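Local coordinates for NAD-dependent dehydrogenase (Rhizobium meliloti, PDB 4Z0P), which reduces glyoxylate and hydroxypyruvate with NADPH as the hydride-donating cofactor, at residues V77-V80 against L81-P84; P202-P205 against D206-G209; V313-K316 against V317-Y320. One frame throughout, in Å; residues are numbered along the deposited sequence.

Interaction 1: residues V77-V80 against L81-P84; sequences VDHV and LTLP
Val77 and Leu81 close a single alpha-type turn, Leu81 N donating to Val77 O over 3.0 Å, in the loop between strands 69-72 and 91-92. Two tighter turns of the i-to-i+3 kind follow, so the chain winds helically without becoming a regular helix: Thr82 N bonds to His79 O, and Leu83 N to Val80 O at 3.1 Å.

A side-chain hydroxyl reinforces the first of these tighter turns. Thr82 OG1 gives its proton to His79 O at 2.7 Å, in the carbonyl plane and on a lone pair, while Thr82 N comes to the same oxygen from above that plane. A chi1 of 71° folds the hydroxyl back over its own turn, and two donors from one residue thus grip His79 O.

Asp78 OD1 forms a salt bridge with NE of Arg235, a residue of the oxalate pocket.

Apolar contacts lie along the turn. Val77 CG2 meets Leu81 CD1 at 3.9 Å, both side chains also touching Leu91. Leu83 splits its branches: CD2 approaches His79 NE2 obliquely to the ring, and CD1 rests 3.6 Å from Val80 CG2.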
loop_
_atom_site.group_PDB
_atom_site.type_symbol
_atom_site.label_atom_id
_atom_site.label_comp_id
_atom_site.label_asym_id
_atom_site.label_seq_id
_atom_site.Cartn_x
_atom_site.Cartn_y
_atom_site.Cartn_z
ATOM N N VAL A 77 7.058 -14.677 -21.083
ATOM C CA VAL A 77 7.423 -15.849 -21.864
ATOM C C VAL A 77 8.887 -15.827 -22.317
ATOM O O VAL A 77 9.265 -16.653 -23.175
ATOM C CB VAL A 77 6.500 -16.054 -23.099
ATOM C CG1 VAL A 77 5.112 -16.509 -22.663
ATOM C CG2 VAL A 77 6.464 -14.787 -23.959
ATOM N N ASP A 78 9.688 -14.894 -21.803
ATOM C CA ASP A 78 11.076 -14.757 -22.265
ATOM C C ASP A 78 11.906 -16.025 -22.048
ATOM O O ASP A 78 12.727 -16.377 -22.877
ATOM C CB ASP A 78 11.764 -13.553 -21.658
ATOM C CG ASP A 78 11.715 -13.556 -20.137
ATOM O OD1 ASP A 78 10.590 -13.502 -19.572
ATOM O OD2 ASP A 78 12.800 -13.615 -19.525
ATOM N N HIS A 79 11.680 -16.747 -20.960
ATOM C CA HIS A 79 12.336 -18.042 -20.779
ATOM C C HIS A 79 11.809 -19.166 -21.659
ATOM O O HIS A 79 12.591 -19.870 -22.300
ATOM C CB HIS A 79 12.361 -18.447 -19.289
ATOM C CG HIS A 79 12.986 -19.779 -19.064
ATOM N ND1 HIS A 79 14.353 -19.972 -19.107
ATOM C CD2 HIS A 79 12.437 -21.001 -18.893
ATOM C CE1 HIS A 79 14.612 -21.252 -18.929
ATOM N NE2 HIS A 79 13.469 -21.901 -18.808
ATOM N N VAL A 80 10.470 -19.355 -21.758
ATOM C CA VAL A 80 9.952 -20.478 -22.534
ATOM C C VAL A 80 10.327 -20.344 -24.009
ATOM O O VAL A 80 10.542 -21.327 -24.665
ATOM C CB VAL A 80 8.409 -20.719 -22.376
ATOM C CG1 VAL A 80 7.591 -19.630 -22.968
ATOM C CG2 VAL A 80 7.974 -22.031 -23.003
ATOM N N LEU A 81 10.442 -19.089 -24.470
ATOM C CA LEU A 81 10.854 -18.870 -25.877
ATOM C C LEU A 81 12.244 -19.375 -26.177
ATOM O O LEU A 81 12.553 -19.622 -27.333
ATOM C CB LEU A 81 10.751 -17.382 -26.260
ATOM C CG LEU A 81 9.315 -16.841 -26.371
ATOM C CD1 LEU A 81 9.356 -15.330 -26.529
ATOM C CD2 LEU A 81 8.587 -17.447 -27.570
ATOM N N THR A 82 13.066 -19.545 -25.137
ATOM C CA THR A 82 14.441 -20.029 -25.316
ATOM C C THR A 82 14.588 -21.529 -25.208
ATOM O O THR A 82 15.658 -22.057 -25.476
ATOM C CB THR A 82 15.408 -19.418 -24.277
ATOM O OG1 THR A 82 15.159 -19.962 -22.966
ATOM C CG2 THR A 82 15.287 -17.891 -24.248
ATOM N N LEU A 83 13.521 -22.220 -24.812
ATOM C CA LEU A 83 13.636 -23.664 -24.594
ATOM C C LEU A 83 13.896 -24.402 -25.876
ATOM O O LEU A 83 13.249 -24.167 -26.926
ATOM C CB LEU A 83 12.417 -24.218 -23.848
ATOM C CG LEU A 83 12.249 -23.741 -22.422
ATOM C CD1 LEU A 83 10.836 -24.047 -21.974
ATOM C CD2 LEU A 83 13.283 -24.364 -21.496
ATOM N N PRO A 84 14.903 -25.321 -25.867
ATOM C CA PRO A 84 15.211 -25.992 -27.072
ATOM C C PRO A 84 14.018 -26.823 -27.582
ATOM O O PRO A 84 13.258 -27.410 -26.778
ATOM C CB PRO A 84 16.415 -26.899 -26.722
ATOM C CG PRO A 84 16.713 -26.662 -25.296
ATOM C CD PRO A 84 15.658 -25.821 -24.701
#

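Interaction 2: residues P202-P205 against D206-G209. With NDP (NADPH dihydro-nicotinamide-adenine-dinucleotide phosphate), chain H.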
loop_
_atom_site.group_PDB
_atom_site.type_symbol
_atom_site.label_atom_id
_atom_site.label_comp_id
_atom_site.label_asym_id
_atom_site.label_seq_id
_atom_site.Cartn_x
_atom_site.Cartn_y
_atom_site.Cartn_z
ATOM N N PRO A 202 7.874 -6.484 -20.442
ATOM C CA PRO A 202 8.499 -7.790 -20.701
ATOM C C PRO A 202 9.993 -7.626 -20.959
ATOM O O PRO A 202 10.440 -6.511 -21.256
ATOM C CB PRO A 202 7.797 -8.298 -21.952
ATOM C CG PRO A 202 7.183 -7.084 -22.586
ATOM C CD PRO A 202 7.156 -5.953 -21.612
ATOM N N LEU A 203 10.741 -8.717 -20.792
ATOM C CA LEU A 203 12.107 -8.806 -21.313
ATOM C C LEU A 203 12.026 -9.217 -22.752
ATOM O O LEU A 203 11.511 -10.297 -23.072
ATOM C CB LEU A 203 12.975 -9.825 -20.571
ATOM C CG LEU A 203 14.443 -9.900 -21.051
ATOM C CD1 LEU A 203 15.169 -8.570 -21.007
ATOM C CD2 LEU A 203 15.202 -10.939 -20.256
ATOM N N THR A 204 12.564 -8.368 -23.618
ATOM C CA THR A 204 12.754 -8.691 -25.022
ATOM C C THR A 204 14.122 -8.161 -25.420
ATOM O O THR A 204 14.720 -7.376 -24.677
ATOM C CB THR A 204 11.709 -8.001 -25.906
ATOM O OG1 THR A 204 11.981 -6.596 -25.924
ATOM C CG2 THR A 204 10.310 -8.256 -25.356
ATOM N N PRO A 205 14.570 -8.489 -26.627
ATOM C CA PRO A 205 15.831 -7.877 -27.042
ATOM C C PRO A 205 15.802 -6.351 -27.030
ATOM O O PRO A 205 16.795 -5.715 -26.694
ATOM C CB PRO A 205 16.049 -8.473 -28.427
ATOM C CG PRO A 205 15.418 -9.816 -28.328
ATOM C CD PRO A 205 14.161 -9.558 -27.568
ATOM N N ASP A 206 14.642 -5.766 -27.285
ATOM C CA ASP A 206 14.514 -4.318 -27.284
ATOM C C ASP A 206 14.412 -3.701 -25.890
ATOM O O ASP A 206 14.623 -2.513 -25.752
ATOM C CB ASP A 206 13.292 -3.884 -28.118
ATOM C CG ASP A 206 13.476 -4.088 -29.588
ATOM O OD1 ASP A 206 14.609 -4.162 -30.062
ATOM O OD2 ASP A 206 12.455 -4.178 -30.281
ATOM N N THR A 207 14.085 -4.474 -24.862
ATOM C CA THR A 207 14.040 -3.929 -23.486
ATOM C C THR A 207 15.231 -4.353 -22.637
ATOM O O THR A 207 15.314 -4.004 -21.456
ATOM C CB THR A 207 12.750 -4.296 -22.736
ATOM O OG1 THR A 207 12.734 -5.681 -22.384
ATOM C CG2 THR A 207 11.510 -3.964 -23.550
ATOM N N ARG A 208 16.171 -5.072 -23.225
ATOM C CA ARG A 208 17.328 -5.519 -22.470
ATOM C C ARG A 208 18.174 -4.315 -22.054
ATOM O O ARG A 208 18.530 -3.495 -22.892
ATOM C CB ARG A 208 18.185 -6.456 -23.322
ATOM C CG ARG A 208 19.108 -7.297 -22.476
ATOM C CD ARG A 208 19.863 -8.288 -23.332
ATOM N NE ARG A 208 20.578 -9.206 -22.468
ATOM C CZ ARG A 208 20.179 -10.419 -22.111
ATOM N NH1 ARG A 208 19.016 -10.929 -22.521
ATOM N NH2 ARG A 208 20.966 -11.131 -21.314
ATOM N N GLY A 209 18.489 -4.207 -20.761
ATOM C CA GLY A 209 19.322 -3.116 -20.262
ATOM C C GLY A 209 18.785 -1.698 -20.415
ATOM O O GLY A 209 19.556 -0.740 -20.359
HETATM P PA NDP H . 1.540 -7.022 -21.727
HETATM O O1A NDP H . 2.000 -7.729 -22.993
HETATM O O2A NDP H . 0.070 -6.912 -21.496
HETATM O O5B NDP H . 2.159 -5.566 -21.784
HETATM C C5B NDP H . 3.482 -5.283 -22.189
HETATM C C4B NDP H . 3.612 -3.793 -22.349
HETATM O O4B NDP H . 4.990 -3.519 -22.591
HETATM C C3B NDP H . 2.838 -3.219 -23.534
HETATM O O3B NDP H . 2.343 -1.942 -23.148
HETATM C C2B NDP H . 3.902 -3.081 -24.602
HETATM O O2B NDP H . 3.664 -2.064 -25.556
HETATM C C1B NDP H . 5.080 -2.700 -23.744
HETATM N N9A NDP H . 6.334 -2.930 -24.480
HETATM C C8A NDP H . 6.905 -4.083 -24.883
HETATM N N7A NDP H . 8.039 -3.916 -25.524
HETATM C C5A NDP H . 8.213 -2.561 -25.535
HETATM C C6A NDP H . 9.209 -1.725 -26.078
HETATM N N6A NDP H . 10.293 -2.209 -26.729
HETATM N N1A NDP H . 9.083 -0.379 -25.917
HETATM C C2A NDP H . 8.009 0.097 -25.270
HETATM N N3A NDP H . 7.003 -0.594 -24.726
HETATM C C4A NDP H . 7.173 -1.932 -24.885
HETATM O O3 NDP H . 2.325 -7.786 -20.539
HETATM P PN NDP H . 1.776 -7.814 -19.012
HETATM O O1N NDP H . 1.394 -6.440 -18.575
HETATM O O2N NDP H . 0.805 -8.926 -18.834
HETATM O O5D NDP H . 3.115 -8.318 -18.313
HETATM C C5D NDP H . 4.267 -7.500 -18.355
HETATM C C4D NDP H . 5.482 -8.255 -17.837
HETATM O O4D NDP H . 5.444 -8.344 -16.411
HETATM C C3D NDP H . 5.615 -9.711 -18.262
HETATM O O3D NDP H . 6.149 -9.808 -19.597
HETATM C C2D NDP H . 6.536 -10.337 -17.234
HETATM O O2D NDP H . 7.907 -10.244 -17.660
HETATM C C1D NDP H . 6.316 -9.394 -16.023
HETATM N N1N NDP H . 5.745 -10.083 -14.863
HETATM C C2N NDP H . 6.454 -10.182 -13.672
HETATM C C3N NDP H . 5.934 -10.801 -12.575
HETATM C C7N NDP H . 6.605 -10.792 -11.234
HETATM O O7N NDP H . 6.203 -11.604 -10.377
HETATM N N7N NDP H . 7.597 -9.960 -10.997
HETATM C C4N NDP H . 4.600 -11.444 -12.671
HETATM C C5N NDP H . 3.924 -11.307 -13.985
HETATM C C6N NDP H . 4.467 -10.646 -14.990
HETATM P P2B NDP H . 2.552 -2.244 -26.706
HETATM O O1X NDP H . 1.244 -2.119 -25.968
HETATM O O2X NDP H . 2.847 -1.058 -27.607
HETATM O O3X NDP H . 2.781 -3.570 -27.329
HETATM O O HOH W 1 18.031 -3.324 -25.769
#
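Thr204 and Thr207 bracket a type I beta turn in the loop that follows strand 196-199 of the Rossmann-type sheet, where the chain passes the cofactor. Thr207 N donates to Thr204 O at 3.0 Å, with Pro205 and Asp206 at the corners.

Hydroxyl bonds stitch the turn to the chain before it. Thr207 OG1 donates to Pro202 O at 2.7 Å, meeting an in-plane lone pair, and accepts Thr204 N at 3.0 Å (N-H...O 159°). A chi1 of 72° turns the Thr207 hydroxyl back toward Pro202 and Thr204, and one buried oxygen thereby serves both a carbonyl and an amide. Thr204 OG1 answers with two weak bonds, from Asp206 N and Thr207 N; together with the main-chain bond from Thr207 N to Thr204 O they fit an ST motif.

A water bridges the two ends of 205-208, donating to Pro205 O and, at 2.9 Å, to Arg208 O. Beyond the turn, Ser238 OG bonds to Thr207 O, and Asp206 OD2 makes a long, weak ion pair with Arg171.

Few van der Waals contacts join the two halves: Leu203 CD1 lies 4.0 Å from Arg208 CA.

Against NADPH the contacts are van der Waals. Pro202 fits beside both riboses, CB 3.2 Å from O3D and CD 3.4 Å from O4B. At the adenine amino group, Asp206 CB and Thr207 CG2 approach N6A, the former to 3.7 Å.

Interaction 3: residues V313-K316 against V317-Y320. With NDP (NADPH dihydro-nicotinamide-adenine-dinucleotide phosphate), chain H.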
loop_
_atom_site.group_PDB
_atom_site.type_symbol
_atom_site.label_atom_id
_atom_site.label_comp_id
_atom_site.label_asym_id
_atom_site.label_seq_id
_atom_site.Cartn_x
_atom_site.Cartn_y
_atom_site.Cartn_z
ATOM N N VAL A 313 -2.281 -15.205 -27.109
ATOM C CA VAL A 313 -1.220 -15.869 -27.852
ATOM C C VAL A 313 -0.073 -14.886 -28.077
ATOM O O VAL A 313 -0.278 -13.790 -28.573
ATOM C CB VAL A 313 -1.746 -16.380 -29.200
ATOM C CG1 VAL A 313 -0.639 -17.030 -30.030
ATOM C CG2 VAL A 313 -2.883 -17.368 -28.970
ATOM N N VAL A 314 1.138 -15.328 -27.777
ATOM C CA VAL A 314 2.277 -14.442 -27.942
ATOM C C VAL A 314 2.814 -14.413 -29.366
ATOM O O VAL A 314 2.672 -15.361 -30.147
ATOM C CB VAL A 314 3.405 -14.729 -26.938
ATOM C CG1 VAL A 314 2.835 -14.762 -25.527
ATOM C CG2 VAL A 314 4.148 -16.007 -27.274
ATOM N N ASP A 315 3.403 -13.260 -29.693
ATOM C CA ASP A 315 4.125 -13.035 -30.948
ATOM C C ASP A 315 5.564 -13.446 -30.660
ATOM O O ASP A 315 6.272 -12.749 -29.937
ATOM C CB ASP A 315 4.054 -11.549 -31.300
ATOM C CG ASP A 315 4.813 -11.199 -32.570
ATOM O OD1 ASP A 315 5.718 -11.946 -32.980
ATOM O OD2 ASP A 315 4.517 -10.131 -33.136
ATOM N N LYS A 316 5.996 -14.589 -31.186
ATOM C CA LYS A 316 7.319 -15.142 -30.843
ATOM C C LYS A 316 8.485 -14.299 -31.363
ATOM O O LYS A 316 9.579 -14.325 -30.802
ATOM C CB LYS A 316 7.459 -16.584 -31.352
ATOM C CG LYS A 316 6.536 -17.578 -30.664
ATOM C CD LYS A 316 6.962 -19.008 -30.948
ATOM C CE LYS A 316 5.933 -20.012 -30.460
ATOM N NZ LYS A 316 4.743 -20.070 -31.353
ATOM N N VAL A 317 8.265 -13.584 -32.448
ATOM C CA VAL A 317 9.281 -12.669 -33.000
ATOM C C VAL A 317 9.479 -11.440 -32.096
ATOM O O VAL A 317 10.614 -11.031 -31.816
ATOM C CB VAL A 317 8.891 -12.250 -34.437
ATOM C CG1 VAL A 317 9.865 -11.220 -35.006
ATOM C CG2 VAL A 317 8.833 -13.473 -35.339
ATOM N N ALA A 318 8.372 -10.872 -31.615
ATOM C CA ALA A 318 8.397 -9.723 -30.703
ATOM C C ALA A 318 8.844 -10.102 -29.286
ATOM O O ALA A 318 9.413 -9.277 -28.573
ATOM C CB ALA A 318 7.033 -9.049 -30.653
ATOM N N GLY A 319 8.548 -11.336 -28.883
ATOM C CA GLY A 319 8.950 -11.882 -27.596
ATOM C C GLY A 319 7.927 -11.676 -26.497
ATOM O O GLY A 319 8.227 -11.889 -25.329
ATOM N N TYR A 320 6.708 -11.283 -26.868
ATOM C CA TYR A 320 5.651 -11.062 -25.855
ATOM C C TYR A 320 4.279 -11.071 -26.495
ATOM O O TYR A 320 4.156 -11.121 -27.724
ATOM C CB TYR A 320 5.873 -9.771 -25.060
ATOM C CG TYR A 320 5.662 -8.496 -25.810
ATOM C CD1 TYR A 320 6.629 -8.022 -26.708
ATOM C CD2 TYR A 320 4.506 -7.742 -25.645
ATOM C CE1 TYR A 320 6.455 -6.832 -27.385
ATOM C CE2 TYR A 320 4.322 -6.556 -26.355
ATOM C CZ TYR A 320 5.305 -6.110 -27.221
ATOM O OH TYR A 320 5.160 -4.937 -27.924
ATOM O OXT TYR A 320 3.296 -11.001 -25.752
HETATM P PA NDP H . 1.540 -7.022 -21.727
HETATM O O1A NDP H . 2.000 -7.729 -22.993
HETATM O O2A NDP H . 0.070 -6.912 -21.496
HETATM O O5B NDP H . 2.159 -5.566 -21.784
HETATM C C5B NDP H . 3.482 -5.283 -22.189
HETATM C C4B NDP H . 3.612 -3.793 -22.349
HETATM O O4B NDP H . 4.990 -3.519 -22.591
HETATM C C3B NDP H . 2.838 -3.219 -23.534
HETATM O O3B NDP H . 2.343 -1.942 -23.148
HETATM C C2B NDP H . 3.902 -3.081 -24.602
HETATM O O2B NDP H . 3.664 -2.064 -25.556
HETATM C C1B NDP H . 5.080 -2.700 -23.744
HETATM N N9A NDP H . 6.334 -2.930 -24.480
HETATM C C8A NDP H . 6.905 -4.083 -24.883
HETATM N N7A NDP H . 8.039 -3.916 -25.524
HETATM C C5A NDP H . 8.213 -2.561 -25.535
HETATM C C6A NDP H . 9.209 -1.725 -26.078
HETATM N N6A NDP H . 10.293 -2.209 -26.729
HETATM N N1A NDP H . 9.083 -0.379 -25.917
HETATM C C2A NDP H . 8.009 0.097 -25.270
HETATM N N3A NDP H . 7.003 -0.594 -24.726
HETATM C C4A NDP H . 7.173 -1.932 -24.885
HETATM O O3 NDP H . 2.325 -7.786 -20.539
HETATM P PN NDP H . 1.776 -7.814 -19.012
HETATM O O1N NDP H . 1.394 -6.440 -18.575
HETATM O O2N NDP H . 0.805 -8.926 -18.834
HETATM O O5D NDP H . 3.115 -8.318 -18.313
HETATM C C5D NDP H . 4.267 -7.500 -18.355
HETATM C C4D NDP H . 5.482 -8.255 -17.837
HETATM O O4D NDP H . 5.444 -8.344 -16.411
HETATM C C3D NDP H . 5.615 -9.711 -18.262
HETATM O O3D NDP H . 6.149 -9.808 -19.597
HETATM C C2D NDP H . 6.536 -10.337 -17.234
HETATM O O2D NDP H . 7.907 -10.244 -17.660
HETATM C C1D NDP H . 6.316 -9.394 -16.023
HETATM N N1N NDP H . 5.745 -10.083 -14.863
HETATM C C2N NDP H . 6.454 -10.182 -13.672
HETATM C C3N NDP H . 5.934 -10.801 -12.575
HETATM C C7N NDP H . 6.605 -10.792 -11.234
HETATM O O7N NDP H . 6.203 -11.604 -10.377
HETATM N N7N NDP H . 7.597 -9.960 -10.997
HETATM C C4N NDP H . 4.600 -11.444 -12.671
HETATM C C5N NDP H . 3.924 -11.307 -13.985
HETATM C C6N NDP H . 4.467 -10.646 -14.990
HETATM P P2B NDP H . 2.552 -2.244 -26.706
HETATM O O1X NDP H . 1.244 -2.119 -25.968
HETATM O O2X NDP H . 2.847 -1.058 -27.607
HETATM O O3X NDP H . 2.781 -3.570 -27.329
#
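Asp315 faces both Gly319 and Tyr320 in a G1 beta bulge: Asp315 O takes Gly319 N at 2.9 Å and, weakly, Tyr320 N, while Asp315 N donates to Tyr320 O, one oxygen of the C-terminal carboxylate, at 3.0 Å. Gly319 has a positive phi (91°), at which a CB would collide with the carbonyl oxygen of Ala318.

The Asp315 side chain folds over the turn as an Asx motif. Its CG lies anti to the backbone N (chi1 178°), which brings OD1 over the amides that follow; Ala318 N reaches it at 3.2 Å from above the carboxylate plane, and Val317 N adds a weak bond. Ala318 CB packs on CG of the same carboxylate.

The Tyr320 ring lies against the adenosine part of NADPH, with C8A over one face; the side chain also touches Pro202 and Thr204. Tyr320 OH, also hydrogen-bonded to Arg171 NH2, donates at 2.8 Å to the 2'-phosphate oxygen O3X, which sits at the ring edge and in plane. Replacing the tyrosine with an alanine would probably leave C8A without the ring face against it and O3X without its hydroxyl donor. C8A stands 3.5 Å above the plane of the Tyr320 ring, displaced toward its rim and nearest CZ.

Overall arrangement
The three turns meet next to the NADPH site, their centres 11 to 14 Å apart. Residues 202-209 and the C-terminal turn 313-320 both touch the cofactor and each other, Pro202 CG lying 3.8 Å from Tyr320 CG. Leu81 CD1 of interaction 1 rests 3.6 Å from Gly319 CA of interaction 3, and Asp78 CB is 3.6 Å from Leu203 O of interaction 2. The side chain of Asp78 is about 6 Å from the oxalate bound beside Arg235; the side chain of Pro202 is about 9 Å from a bound oxalate, and that of Tyr320 about 10 Å. The chain's last residues thus bridge the loops that follow strands 69-72 and 196-199, one from each parallel sheet.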